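Local structure of IscA (Thermosynechococcus elongatus, 1X0G) at residues I30-S35 / A71-G76; W40-A45 / F90-P95; K51-L56 / I66-A71. The protein binds a [2Fe-2S] cluster and probably acts as a scaffold on which iron-sulfur clusters are assembled. All blocks are in the same frame, centred on the assembly; numbering follows the deposited sequence.

How the contacts relate
Contacts 1 and 2 belong to the buried core; contact 3 lies nearer the surface. Contacts 1 and 2 start from neighbouring strands of the same sheet, 27-34 and 40-46, and their residues touch. Contact 1 is purely apolar and lays the short helix 71-74 against the sheet. Contact 2 joins this sheet to strand 89-93 of the second sheet by an aromatic stack and one side-chain hydrogen bond. Contact 3 works mainly through backbone hydrogen bonds at the outer strand 55-59. It shares Ala71 with contact 1: the chain leaves strand 62-66, next to the edge strand, and enters helix 71-74. Contacts 2 and 3 do not touch; their nearest atoms are about 7 Å apart.

Contact 1: residues I30-S35 / A71-G76; sequences IQVQPS and AELLRG. With NA (sodium ion), chain G.
Val32 and Leu74 pass each other in opposite directions, and the CG1 methyl of Val32 rests 3.9 Å from CD2 of Leu74. The second methyl of Val32, CG2, meets CD1 of Leu73 at 3.8 Å. The valine is thus a forked bump: CG2 faces Leu73, while CG1 lies mainly on Leu74 and also borders Leu73. Its chi1 of -60° sets CG1 anti to the carbonyl carbon and CG2 between the backbone N and that carbon, which spreads the two prongs over both partners. Leu73 crosses it at about a right angle.

Leu74 is forked in the same way. While CD2 lies by Val32, CD1 reaches the CG2 methyl of Ile30 at 3.9 Å. The same CD1 comes within 4.3 Å of CA of Gln31. Leu74 therefore fills the shallow hollow on the strand between Ile30 and Val32, with the backbone of Gln31 as its floor. The side chain of Gln31 starts away from the helix, and its OE1 is hydrogen-bonded to Arg29. The side chains meet through methyl groups, and the contact buries 180 Å².

Beyond this packing, Ser35 O binds the sodium ion at 2.5 Å, together with backbone oxygens of Glu36 and Gly38, Glu36 O of the second subunit and a water. The helix 71-74 lies on one face of the sheet. Strand 40-46 adds Trp40 beside Val32 and Leu73, and Tyr42 beside Leu74. Strand 62-66 supplies Ile66, which touches both Ile30 and Leu74, and Pro34 of the third subunit packs on Leu73.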
ATOM      1  N   ILE C  30       1.933 -20.166  -2.601  1.00 61.57           N
ATOM      2  CA  ILE C  30       2.589 -19.036  -1.967  1.00 61.86           C
ATOM      3  C   ILE C  30       2.474 -17.768  -2.827  1.00 62.71           C
ATOM      4  O   ILE C  30       2.584 -17.767  -4.101  1.00 61.87           O
ATOM      5  CB  ILE C  30       4.029 -19.320  -1.743  1.00 61.81           C
ATOM      6  CG1 ILE C  30       4.191 -20.602  -1.003  1.00 60.90           C
ATOM      7  CG2 ILE C  30       4.678 -18.325  -0.742  1.00 62.24           C
ATOM      8  CD1 ILE C  30       5.678 -20.803  -0.720  1.00 62.70           C
ATOM      9  N   GLN C  31       2.165 -16.684  -2.129  1.00 64.14           N
ATOM     10  CA  GLN C  31       2.131 -15.374  -2.785  1.00 65.13           C
ATOM     11  C   GLN C  31       2.492 -14.357  -1.689  1.00 66.24           C
ATOM     12  O   GLN C  31       2.738 -14.809  -0.541  1.00 67.66           O
ATOM     13  CB  GLN C  31       0.798 -15.152  -3.457  1.00 63.42           C
ATOM     14  CG  GLN C  31      -0.288 -14.630  -2.614  1.00 64.33           C
ATOM     15  CD  GLN C  31      -1.574 -14.456  -3.394  1.00 69.42           C
ATOM     16  OE1 GLN C  31      -1.581 -14.530  -4.627  1.00 73.99           O
ATOM     17  NE2 GLN C  31      -2.678 -14.263  -2.695  1.00 70.84           N
ATOM     18  N   VAL C  32       2.537 -13.052  -1.999  1.00 65.30           N
ATOM     19  CA  VAL C  32       2.745 -12.019  -0.983  1.00 64.28           C
ATOM     20  C   VAL C  32       1.605 -11.066  -0.934  1.00 63.15           C
ATOM     21  O   VAL C  32       0.809 -11.039  -1.815  1.00 63.52           O
ATOM     22  CB  VAL C  32       3.988 -11.145  -1.298  1.00 65.33           C
ATOM     23  CG1 VAL C  32       5.188 -11.951  -1.361  1.00 63.66           C
ATOM     24  CG2 VAL C  32       3.811 -10.379  -2.601  1.00 61.59           C
ATOM     25  N   GLN C  33       1.575 -10.189   0.050  1.00 63.41           N
ATOM     26  CA  GLN C  33       0.471  -9.240   0.207  1.00 63.52           C
ATOM     27  C   GLN C  33       1.100  -8.034   0.857  1.00 61.50           C
ATOM     28  O   GLN C  33       1.919  -8.226   1.704  1.00 64.11           O
ATOM     29  CB  GLN C  33      -0.366  -9.811   1.261  1.00 63.81           C
ATOM     30  CG  GLN C  33      -1.786  -9.767   1.017  1.00 76.74           C
ATOM     31  CD  GLN C  33      -2.527  -9.415   2.358  1.00 92.20           C
ATOM     32  OE1 GLN C  33      -2.213 -10.040   3.441  1.00 95.87           O
ATOM     33  NE2 GLN C  33      -3.500  -8.403   2.307  1.00 91.97           N
ATOM     34  N   PRO C  34       0.760  -6.806   0.493  1.00 59.12           N
ATOM     35  CA  PRO C  34       1.363  -5.657   1.134  1.00 58.05           C
ATOM     36  C   PRO C  34       1.234  -5.783   2.625  1.00 59.76           C
ATOM     37  O   PRO C  34       0.292  -6.383   3.077  1.00 60.05           O
ATOM     38  CB  PRO C  34       0.455  -4.512   0.736  1.00 58.22           C
ATOM     39  CG  PRO C  34      -0.161  -4.958  -0.559  1.00 58.71           C
ATOM     40  CD  PRO C  34      -0.219  -6.439  -0.543  1.00 59.00           C
ATOM     41  N   SER C  35       2.148  -5.202   3.409  1.00 60.20           N
ATOM     42  CA  SER C  35       2.239  -5.503   4.813  1.00 60.24           C
ATOM     43  C   SER C  35       2.402  -4.228   5.658  1.00 60.78           C
ATOM     44  O   SER C  35       2.960  -3.234   5.240  1.00 61.24           O
ATOM     45  CB  SER C  35       3.403  -6.426   5.041  1.00 60.73           C
ATOM     46  OG  SER C  35       3.544  -6.631   6.438  1.00 64.69           O
ATOM     47  N   ALA C  71       7.279 -14.091  -8.138  1.00 67.06           N
ATOM     48  CA  ALA C  71       8.514 -14.797  -8.473  1.00 68.45           C
ATOM     49  C   ALA C  71       9.798 -14.118  -7.978  1.00 68.67           C
ATOM     50  O   ALA C  71      10.674 -14.768  -7.352  1.00 68.77           O
ATOM     51  CB  ALA C  71       8.597 -14.979 -10.026  1.00 67.68           C
ATOM     52  N   GLU C  72       9.908 -12.831  -8.308  1.00 68.83           N
ATOM     53  CA  GLU C  72      11.077 -12.015  -8.044  1.00 70.05           C
ATOM     54  C   GLU C  72      11.274 -11.859  -6.542  1.00 69.54           C
ATOM     55  O   GLU C  72      12.401 -11.831  -6.019  1.00 69.82           O
ATOM     56  CB  GLU C  72      10.867 -10.640  -8.658  1.00 71.17           C
ATOM     57  CG  GLU C  72       9.512 -10.475  -9.449  1.00 77.55           C
ATOM     58  CD  GLU C  72       9.619  -9.429 -10.623  1.00 84.30           C
ATOM     59  OE1 GLU C  72      10.455  -8.483 -10.531  1.00 89.58           O
ATOM     60  OE2 GLU C  72       8.876  -9.542 -11.633  1.00 82.43           O
ATOM     61  N   LEU C  73      10.163 -11.750  -5.839  1.00 68.71           N
ATOM     62  CA  LEU C  73      10.218 -11.600  -4.411  1.00 68.57           C
ATOM     63  C   LEU C  73      10.495 -12.917  -3.666  1.00 69.77           C
ATOM     64  O   LEU C  73      10.885 -12.853  -2.495  1.00 71.18           O
ATOM     65  CB  LEU C  73       8.960 -10.970  -3.882  1.00 66.62           C
ATOM     66  CG  LEU C  73       8.600  -9.611  -4.462  1.00 62.74           C
ATOM     67  CD1 LEU C  73       7.159  -9.294  -3.948  1.00 60.76           C
ATOM     68  CD2 LEU C  73       9.500  -8.585  -3.944  1.00 53.37           C
ATOM     69  N   LEU C  74      10.358 -14.075  -4.326  1.00 69.53           N
ATOM     70  CA  LEU C  74      10.285 -15.352  -3.609  1.00 69.98           C
ATOM     71  C   LEU C  74      11.264 -16.378  -4.097  1.00 71.29           C
ATOM     72  O   LEU C  74      11.421 -17.398  -3.419  1.00 71.87           O
ATOM     73  CB  LEU C  74       8.888 -15.998  -3.680  1.00 68.37           C
ATOM     74  CG  LEU C  74       7.689 -15.284  -3.055  1.00 69.03           C
ATOM     75  CD1 LEU C  74       6.387 -15.997  -3.301  1.00 63.94           C
ATOM     76  CD2 LEU C  74       7.793 -14.899  -1.571  1.00 64.20           C
ATOM     77  N   ARG C  75      11.876 -16.161  -5.270  1.00 72.30           N
ATOM     78  CA  ARG C  75      12.873 -17.087  -5.827  1.00 72.97           C
ATOM     79  C   ARG C  75      13.815 -17.600  -4.716  1.00 73.22           C
ATOM     80  O   ARG C  75      14.443 -16.798  -4.036  1.00 73.67           O
ATOM     81  CB  ARG C  75      13.664 -16.376  -6.909  1.00 72.79           C
ATOM     82  CG  ARG C  75      14.608 -17.304  -7.748  1.00 78.78           C
ATOM     83  CD  ARG C  75      14.884 -16.781  -9.186  1.00 84.64           C
ATOM     84  NE  ARG C  75      13.639 -16.327  -9.867  1.00 89.45           N
ATOM     85  CZ  ARG C  75      12.894 -17.076 -10.696  1.00 90.23           C
ATOM     86  NH1 ARG C  75      13.261 -18.326 -10.991  1.00 91.32           N
ATOM     87  NH2 ARG C  75      11.779 -16.577 -11.240  1.00 89.28           N
ATOM     88  N   GLY C  76      13.891 -18.919  -4.493  1.00 73.06           N
ATOM     89  CA  GLY C  76      14.811 -19.453  -3.478  1.00 72.84           C
ATOM     90  C   GLY C  76      14.375 -19.354  -2.008  1.00 73.04           C
ATOM     91  O   GLY C  76      15.120 -19.707  -1.077  1.00 73.85           O
TER
HETATM   92 NA    NA G1001       4.402  -1.280   5.800  1.00 55.56          NA
HETATM   93  O   HOH W   1       2.938   0.030   6.660  1.00 56.61           O

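Contact 2: residues W40-A45 / F90-P95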
ATOM      1  N   TRP C  40       6.012  -6.722   2.538  1.00 59.98           N
ATOM      2  CA  TRP C  40       5.233  -7.795   1.973  1.00 61.42           C
ATOM      3  C   TRP C  40       5.059  -8.795   3.087  1.00 63.04           C
ATOM      4  O   TRP C  40       6.016  -9.026   3.834  1.00 65.11           O
ATOM      5  CB  TRP C  40       6.001  -8.422   0.814  1.00 59.44           C
ATOM      6  CG  TRP C  40       6.198  -7.522  -0.389  1.00 58.13           C
ATOM      7  CD1 TRP C  40       7.404  -6.966  -0.821  1.00 59.10           C
ATOM      8  CD2 TRP C  40       5.212  -7.057  -1.313  1.00 55.00           C
ATOM      9  NE1 TRP C  40       7.204  -6.232  -1.940  1.00 57.94           N
ATOM     10  CE2 TRP C  40       5.882  -6.282  -2.285  1.00 56.42           C
ATOM     11  CE3 TRP C  40       3.852  -7.283  -1.466  1.00 56.83           C
ATOM     12  CZ2 TRP C  40       5.215  -5.654  -3.347  1.00 57.80           C
ATOM     13  CZ3 TRP C  40       3.175  -6.645  -2.517  1.00 57.50           C
ATOM     14  CH2 TRP C  40       3.865  -5.848  -3.452  1.00 58.90           C
ATOM     15  N   ARG C  41       3.859  -9.314   3.270  1.00 63.82           N
ATOM     16  CA  ARG C  41       3.635 -10.474   4.135  1.00 64.59           C
ATOM     17  C   ARG C  41       3.543 -11.643   3.212  1.00 64.17           C
ATOM     18  O   ARG C  41       2.989 -11.521   2.107  1.00 64.65           O
ATOM     19  CB  ARG C  41       2.308 -10.303   4.820  1.00 65.80           C
ATOM     20  CG  ARG C  41       2.042 -11.036   6.176  1.00 69.40           C
ATOM     21  CD  ARG C  41       0.662 -11.601   5.982  1.00 76.43           C
ATOM     22  NE  ARG C  41       0.148 -12.685   6.825  1.00 80.73           N
ATOM     23  CZ  ARG C  41       0.115 -12.675   8.164  1.00 86.20           C
ATOM     24  NH1 ARG C  41       0.671 -11.653   8.876  1.00 84.77           N
ATOM     25  NH2 ARG C  41      -0.471 -13.717   8.804  1.00 87.48           N
ATOM     26  N   TYR C  42       4.123 -12.771   3.597  1.00 64.40           N
ATOM     27  CA  TYR C  42       3.855 -14.001   2.871  1.00 64.94           C
ATOM     28  C   TYR C  42       2.429 -14.389   3.030  1.00 66.56           C
ATOM     29  O   TYR C  42       1.771 -14.119   4.098  1.00 67.49           O
ATOM     30  CB  TYR C  42       4.592 -15.139   3.482  1.00 66.27           C
ATOM     31  CG  TYR C  42       6.008 -14.945   3.392  1.00 65.41           C
ATOM     32  CD1 TYR C  42       6.700 -14.439   4.463  1.00 63.46           C
ATOM     33  CD2 TYR C  42       6.675 -15.243   2.210  1.00 65.43           C
ATOM     34  CE1 TYR C  42       8.018 -14.153   4.360  1.00 65.29           C
ATOM     35  CE2 TYR C  42       8.030 -14.983   2.114  1.00 67.94           C
ATOM     36  CZ  TYR C  42       8.675 -14.415   3.193  1.00 61.25           C
ATOM     37  OH  TYR C  42       9.993 -14.173   3.111  1.00 67.93           O
ATOM     38  N   ASP C  43       1.925 -15.068   2.022  1.00 66.93           N
ATOM     39  CA  ASP C  43       0.598 -15.629   2.148  1.00 68.82           C
ATOM     40  C   ASP C  43       0.562 -17.074   1.627  1.00 68.87           C
ATOM     41  O   ASP C  43       0.910 -17.403   0.427  1.00 70.15           O
ATOM     42  CB  ASP C  43      -0.382 -14.750   1.417  1.00 71.04           C
ATOM     43  CG  ASP C  43      -1.743 -15.372   1.373  1.00 78.53           C
ATOM     44  OD1 ASP C  43      -2.665 -14.778   1.983  1.00 87.82           O
ATOM     45  OD2 ASP C  43      -1.902 -16.497   0.789  1.00 88.09           O
ATOM     46  N   LEU C  44       0.117 -17.946   2.509  1.00 67.83           N
ATOM     47  CA  LEU C  44       0.131 -19.327   2.215  1.00 67.13           C
ATOM     48  C   LEU C  44      -1.241 -19.884   2.190  1.00 65.94           C
ATOM     49  O   LEU C  44      -1.969 -19.730   3.128  1.00 67.79           O
ATOM     50  CB  LEU C  44       0.868 -20.004   3.321  1.00 68.16           C
ATOM     51  CG  LEU C  44       2.386 -19.804   3.323  1.00 72.39           C
ATOM     52  CD1 LEU C  44       2.994 -20.430   4.590  1.00 76.52           C
ATOM     53  CD2 LEU C  44       3.097 -20.385   2.072  1.00 77.87           C
ATOM     54  N   ALA C  45      -1.594 -20.589   1.149  1.00 64.49           N
ATOM     55  CA  ALA C  45      -2.872 -21.274   1.139  1.00 61.94           C
ATOM     56  C   ALA C  45      -2.725 -22.707   0.603  1.00 61.84           C
ATOM     57  O   ALA C  45      -1.919 -23.001  -0.273  1.00 61.67           O
ATOM     58  CB  ALA C  45      -3.786 -20.527   0.324  1.00 61.22           C
ATOM     59  N   PHE C  90       5.206 -21.312  10.605  1.00 63.30           N
ATOM     60  CA  PHE C  90       6.146 -21.331   9.490  1.00 64.79           C
ATOM     61  C   PHE C  90       7.185 -20.289   9.651  1.00 65.43           C
ATOM     62  O   PHE C  90       6.900 -19.270  10.228  1.00 65.90           O
ATOM     63  CB  PHE C  90       5.400 -21.116   8.190  1.00 64.61           C
ATOM     64  CG  PHE C  90       4.497 -22.239   7.900  1.00 65.14           C
ATOM     65  CD1 PHE C  90       3.140 -22.152   8.218  1.00 63.13           C
ATOM     66  CD2 PHE C  90       5.027 -23.458   7.435  1.00 62.41           C
ATOM     67  CE1 PHE C  90       2.320 -23.257   8.025  1.00 63.27           C
ATOM     68  CE2 PHE C  90       4.197 -24.556   7.173  1.00 62.22           C
ATOM     69  CZ  PHE C  90       2.854 -24.467   7.480  1.00 61.58           C
ATOM     70  N   ARG C  91       8.390 -20.581   9.164  1.00 66.25           N
ATOM     71  CA  ARG C  91       9.500 -19.640   9.159  1.00 67.05           C
ATOM     72  C   ARG C  91       9.882 -19.533   7.769  1.00 66.62           C
ATOM     73  O   ARG C  91       9.807 -20.508   7.058  1.00 66.97           O
ATOM     74  CB  ARG C  91      10.746 -20.209   9.859  1.00 66.80           C
ATOM     75  CG  ARG C  91      10.815 -20.015  11.318  1.00 70.65           C
ATOM     76  CD  ARG C  91      10.731 -18.532  11.774  1.00 79.20           C
ATOM     77  NE  ARG C  91      10.831 -18.546  13.238  1.00 82.36           N
ATOM     78  CZ  ARG C  91       9.813 -18.822  14.060  1.00 82.70           C
ATOM     79  NH1 ARG C  91       8.594 -19.048  13.542  1.00 81.60           N
ATOM     80  NH2 ARG C  91      10.020 -18.877  15.387  1.00 79.81           N
ATOM     81  N   PHE C  92      10.396 -18.382   7.391  1.00 68.26           N
ATOM     82  CA  PHE C  92      10.827 -18.161   6.020  1.00 70.03           C
ATOM     83  C   PHE C  92      12.205 -17.614   5.920  1.00 70.62           C
ATOM     84  O   PHE C  92      12.572 -16.693   6.616  1.00 72.64           O
ATOM     85  CB  PHE C  92       9.942 -17.111   5.446  1.00 70.07           C
ATOM     86  CG  PHE C  92       8.545 -17.526   5.394  1.00 70.61           C
ATOM     87  CD1 PHE C  92       7.691 -17.266   6.459  1.00 68.39           C
ATOM     88  CD2 PHE C  92       8.065 -18.233   4.308  1.00 71.36           C
ATOM     89  CE1 PHE C  92       6.348 -17.671   6.403  1.00 71.31           C
ATOM     90  CE2 PHE C  92       6.697 -18.634   4.261  1.00 68.96           C
ATOM     91  CZ  PHE C  92       5.863 -18.346   5.278  1.00 67.56           C
ATOM     92  N   HIS C  93      12.974 -18.147   5.019  1.00 70.28           N
ATOM     93  CA  HIS C  93      14.275 -17.612   4.850  1.00 69.79           C
ATOM     94  C   HIS C  93      14.253 -17.225   3.383  1.00 68.91           C
ATOM     95  O   HIS C  93      14.133 -18.087   2.501  1.00 70.12           O
ATOM     96  CB  HIS C  93      15.310 -18.677   5.176  1.00 70.16           C
ATOM     97  CG  HIS C  93      15.150 -19.251   6.548  1.00 73.19           C
ATOM     98  ND1 HIS C  93      15.675 -18.644   7.670  1.00 74.99           N
ATOM     99  CD2 HIS C  93      14.532 -20.382   6.981  1.00 74.79           C
ATOM    100  CE1 HIS C  93      15.380 -19.374   8.734  1.00 75.15           C
ATOM    101  NE2 HIS C  93      14.678 -20.425   8.345  1.00 74.36           N
ATOM    102  N   ASN C  94      14.322 -15.926   3.135  1.00 66.79           N
ATOM    103  CA  ASN C  94      14.129 -15.399   1.820  1.00 65.10           C
ATOM    104  C   ASN C  94      15.382 -14.660   1.439  1.00 64.78           C
ATOM    105  O   ASN C  94      15.673 -13.605   1.984  1.00 65.00           O
ATOM    106  CB  ASN C  94      12.938 -14.474   1.858  1.00 64.17           C
ATOM    107  CG  ASN C  94      12.583 -13.912   0.499  1.00 65.22           C
ATOM    108  OD1 ASN C  94      13.292 -14.120  -0.490  1.00 64.22           O
ATOM    109  ND2 ASN C  94      11.428 -13.206   0.440  1.00 61.25           N
ATOM    110  N   PRO C  95      16.134 -15.216   0.502  1.00 64.33           N
ATOM    111  CA  PRO C  95      17.351 -14.610  -0.059  1.00 64.97           C
ATOM    112  C   PRO C  95      17.103 -13.208  -0.609  1.00 65.44           C
ATOM    113  O   PRO C  95      18.014 -12.402  -0.643  1.00 65.58           O
ATOM    114  CB  PRO C  95      17.715 -15.543  -1.218  1.00 64.31           C
ATOM    115  CG  PRO C  95      17.135 -16.858  -0.857  1.00 64.58           C
ATOM    116  CD  PRO C  95      15.815 -16.503  -0.134  1.00 64.51           C
TER
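Tyr42 and Phe92 have the same first torsion, chi1 -63°, with CG anti to the carbonyl carbon. Each torsion lays its ring out from its strand towards the other segment, and the rings slide past each other from opposite directions. They end up stacked face to face. Their planes are only 7° apart, and the ring centroids of Tyr42 and Phe92 are 3.9 Å apart. CD1 of Tyr42 lies over the centre of the Phe92 ring, whereas CG of Phe92 sits towards the rim of the tyrosine ring. CB of Tyr42 also lies over the phenylalanine face, as a CH-pi contact.

Leu44 meets the edge of the Phe92 ring. Its CD1 methyl touches CZ of Phe92 at 3.6 Å. The same methyl lies over one face of Phe90, 4.0 Å from CD1 of that ring. One methyl thus fills the corner between two aromatic side chains.

The tyrosine hydroxyl accepts one rather bent hydrogen bond from Asn94. ND2 of Asn94 donates to Tyr42 OH at 3.2 Å, with an N-H...O angle of 143°; the oxygen is tilted slightly from the amide plane. ND2 also bonds to Leu73 O, and OD1 to Asn96 N, so the amide is held at both ends. With an alanine here instead of Tyr42, the face of Phe92 would probably lose its stacking partner, and ND2 of Asn94 would be left with the Leu73 carbonyl but no hydroxyl.

Segments 40-45 and 90-93 run obliquely antiparallel, their axes 10.1 Å apart at closest approach, and join the two sheets. Phe107 stacks on Tyr42. Val79 of strand 78-82 packs on Phe90 and Phe92. Met86 of the third subunit also packs on Phe92.

Contact 3: residues K51-L56 / I66-A71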
ATOM      1  N   LYS C  51      -3.339 -21.669 -10.073  1.00 65.92           N
ATOM      2  CA  LYS C  51      -3.705 -20.815 -11.198  1.00 67.86           C
ATOM      3  C   LYS C  51      -2.785 -21.179 -12.361  1.00 68.67           C
ATOM      4  O   LYS C  51      -1.573 -21.376 -12.139  1.00 67.73           O
ATOM      5  CB  LYS C  51      -3.538 -19.353 -10.798  1.00 68.33           C
ATOM      6  CG  LYS C  51      -4.590 -18.965  -9.816  1.00 71.37           C
ATOM      7  CD  LYS C  51      -4.528 -17.494  -9.501  1.00 78.23           C
ATOM      8  CE  LYS C  51      -5.692 -17.118  -8.525  1.00 81.62           C
ATOM      9  NZ  LYS C  51      -5.369 -17.375  -7.047  1.00 83.83           N
ATOM     10  N   PRO C  52      -3.343 -21.293 -13.604  1.00 69.76           N
ATOM     11  CA  PRO C  52      -2.538 -21.895 -14.726  1.00 70.92           C
ATOM     12  C   PRO C  52      -1.117 -21.282 -14.838  1.00 71.63           C
ATOM     13  O   PRO C  52      -0.133 -21.952 -15.128  1.00 71.86           O
ATOM     14  CB  PRO C  52      -3.373 -21.621 -15.994  1.00 70.86           C
ATOM     15  CG  PRO C  52      -4.737 -21.114 -15.518  1.00 71.27           C
ATOM     16  CD  PRO C  52      -4.689 -20.845 -14.012  1.00 69.57           C
ATOM     17  N   THR C  53      -1.057 -20.009 -14.504  1.00 72.54           N
ATOM     18  CA  THR C  53       0.086 -19.147 -14.637  1.00 73.11           C
ATOM     19  C   THR C  53       1.161 -19.184 -13.505  1.00 72.55           C
ATOM     20  O   THR C  53       2.200 -18.518 -13.601  1.00 72.93           O
ATOM     21  CB  THR C  53      -0.480 -17.714 -14.796  1.00 74.19           C
ATOM     22  OG1 THR C  53       0.575 -16.778 -14.582  1.00 76.13           O
ATOM     23  CG2 THR C  53      -1.667 -17.430 -13.781  1.00 73.99           C
ATOM     24  N   ASP C  54       0.938 -19.961 -12.443  1.00 71.44           N
ATOM     25  CA  ASP C  54       1.884 -20.017 -11.323  1.00 69.27           C
ATOM     26  C   ASP C  54       3.123 -20.835 -11.673  1.00 68.54           C
ATOM     27  O   ASP C  54       3.130 -21.688 -12.581  1.00 67.75           O
ATOM     28  CB  ASP C  54       1.259 -20.720 -10.111  1.00 69.41           C
ATOM     29  CG  ASP C  54       0.168 -19.923  -9.417  1.00 68.62           C
ATOM     30  OD1 ASP C  54       0.159 -18.674  -9.573  1.00 74.34           O
ATOM     31  OD2 ASP C  54      -0.663 -20.564  -8.693  1.00 61.69           O
ATOM     32  N   LEU C  55       4.146 -20.631 -10.863  1.00 67.07           N
ATOM     33  CA  LEU C  55       5.381 -21.372 -11.026  1.00 66.75           C
ATOM     34  C   LEU C  55       5.446 -22.533 -10.087  1.00 67.10           C
ATOM     35  O   LEU C  55       5.523 -22.388  -8.857  1.00 66.98           O
ATOM     36  CB  LEU C  55       6.628 -20.467 -10.932  1.00 66.15           C
ATOM     37  CG  LEU C  55       6.565 -19.414 -12.072  1.00 65.59           C
ATOM     38  CD1 LEU C  55       7.467 -18.259 -11.836  1.00 60.76           C
ATOM     39  CD2 LEU C  55       6.725 -20.023 -13.548  1.00 68.68           C
ATOM     40  N   LEU C  56       5.418 -23.706 -10.698  1.00 67.08           N
ATOM     41  CA  LEU C  56       5.354 -24.936  -9.946  1.00 66.97           C
ATOM     42  C   LEU C  56       6.725 -25.401  -9.469  1.00 67.19           C
ATOM     43  O   LEU C  56       7.714 -25.222 -10.175  1.00 67.13           O
ATOM     44  CB  LEU C  56       4.643 -25.997 -10.816  1.00 66.13           C
ATOM     45  CG  LEU C  56       3.329 -25.311 -11.202  1.00 65.62           C
ATOM     46  CD1 LEU C  56       2.509 -26.025 -12.240  1.00 64.59           C
ATOM     47  CD2 LEU C  56       2.480 -24.966  -9.975  1.00 62.70           C
ATOM     48  N   ILE C  66       4.085 -20.907  -6.778  1.00 66.86           N
ATOM     49  CA  ILE C  66       4.432 -19.539  -6.484  1.00 67.81           C
ATOM     50  C   ILE C  66       3.693 -18.617  -7.438  1.00 68.86           C
ATOM     51  O   ILE C  66       3.759 -18.806  -8.666  1.00 69.77           O
ATOM     52  CB  ILE C  66       5.945 -19.347  -6.701  1.00 68.94           C
ATOM     53  CG1 ILE C  66       6.765 -20.433  -5.981  1.00 68.09           C
ATOM     54  CG2 ILE C  66       6.421 -17.927  -6.248  1.00 69.81           C
ATOM     55  CD1 ILE C  66       6.726 -20.330  -4.464  1.00 68.51           C
ATOM     56  N   ALA C  67       2.986 -17.618  -6.918  1.00 69.37           N
ATOM     57  CA  ALA C  67       2.288 -16.649  -7.792  1.00 68.32           C
ATOM     58  C   ALA C  67       3.276 -15.920  -8.672  1.00 69.10           C
ATOM     59  O   ALA C  67       4.217 -15.340  -8.175  1.00 70.00           O
ATOM     60  CB  ALA C  67       1.636 -15.665  -6.955  1.00 68.14           C
ATOM     61  N   ALA C  68       3.065 -15.918  -9.972  1.00 70.37           N
ATOM     62  CA  ALA C  68       4.073 -15.421 -10.944  1.00 71.84           C
ATOM     63  C   ALA C  68       4.548 -13.985 -10.752  1.00 72.33           C
ATOM     64  O   ALA C  68       5.713 -13.672 -11.005  1.00 73.91           O
ATOM     65  CB  ALA C  68       3.616 -15.637 -12.365  1.00 69.99           C
ATOM     66  N   GLU C  69       3.682 -13.117 -10.279  1.00 72.40           N
ATOM     67  CA  GLU C  69       4.120 -11.739 -10.091  1.00 73.34           C
ATOM     68  C   GLU C  69       5.027 -11.590  -8.887  1.00 71.79           C
ATOM     69  O   GLU C  69       5.753 -10.626  -8.731  1.00 72.69           O
ATOM     70  CB  GLU C  69       2.949 -10.734 -10.096  1.00 74.86           C
ATOM     71  CG  GLU C  69       1.513 -11.356 -10.166  1.00 80.86           C
ATOM     72  CD  GLU C  69       1.143 -12.075  -8.823  1.00 85.22           C
ATOM     73  OE1 GLU C  69       0.439 -13.124  -8.868  1.00 85.77           O
ATOM     74  OE2 GLU C  69       1.595 -11.577  -7.756  1.00 81.99           O
ATOM     75  N   ALA C  70       5.061 -12.601  -8.064  1.00 70.32           N
ATOM     76  CA  ALA C  70       5.895 -12.537  -6.904  1.00 68.12           C
ATOM     77  C   ALA C  70       7.136 -13.386  -7.041  1.00 66.55           C
ATOM     78  O   ALA C  70       7.939 -13.405  -6.171  1.00 65.90           O
ATOM     79  CB  ALA C  70       5.098 -12.944  -5.731  1.00 68.16           C
ATOM     80  N   ALA C  71       7.279 -14.091  -8.138  1.00 67.06           N
ATOM     81  CA  ALA C  71       8.514 -14.797  -8.473  1.00 68.45           C
ATOM     82  C   ALA C  71       9.798 -14.118  -7.978  1.00 68.67           C
ATOM     83  O   ALA C  71      10.674 -14.768  -7.352  1.00 68.77           O
ATOM     84  CB  ALA C  71       8.597 -14.979 -10.026  1.00 67.68           C
TER
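The carboxylate of Asp54 comes against the backbone of Ile66 and Ala67: OD1 of Asp54 lies 3.4 Å from CA of Ala67, and CB rests against Ile66 O. The other oxygen, OD2, turns back towards the type I turn from Lys51 to Asp54. It takes a weak hydrogen bond from Lys51 N within the turn, and a salt bridge from Arg29 NE of strand 27-34. The charge is therefore probably balanced largely by that arginine.

Leu55 and Ile66 form an antiparallel hydrogen-bonded pair at the open end of the beta hairpin of strands 55-59 and 62-66. Leu55 N donates to Ile66 O at 2.9 Å, almost straight at 173° and in the carbonyl plane. The return bond, Ile66 N to Leu55 O, is equally short, but its donor is tilted 32° from the plane of the carbonyl. Two bonds thus tie the strand beginning at Leu55 to the last residue of strand 62-66.

Leu55 also makes an apolar contact. It has CG anti to its carbonyl carbon, chi1 -61°, and its CD1 reaches the CB methyl of Ala71 at 3.9 Å. Separately, the CB methyl of Ala68 sits against a carbonyl oxygen, 3.4 Å from Thr53 O, with Thr53 OG1 also nearby.

The site lies where the chain leaves strand 62-66 for helix 71-74. Strand 55-59 is the outermost strand on this side within the chain. Strand 27-34 flanks the second segment: Ala67 shares a backbone hydrogen bond with Ile30. Glu69 of the second subunit packs on Thr53 and Ala68.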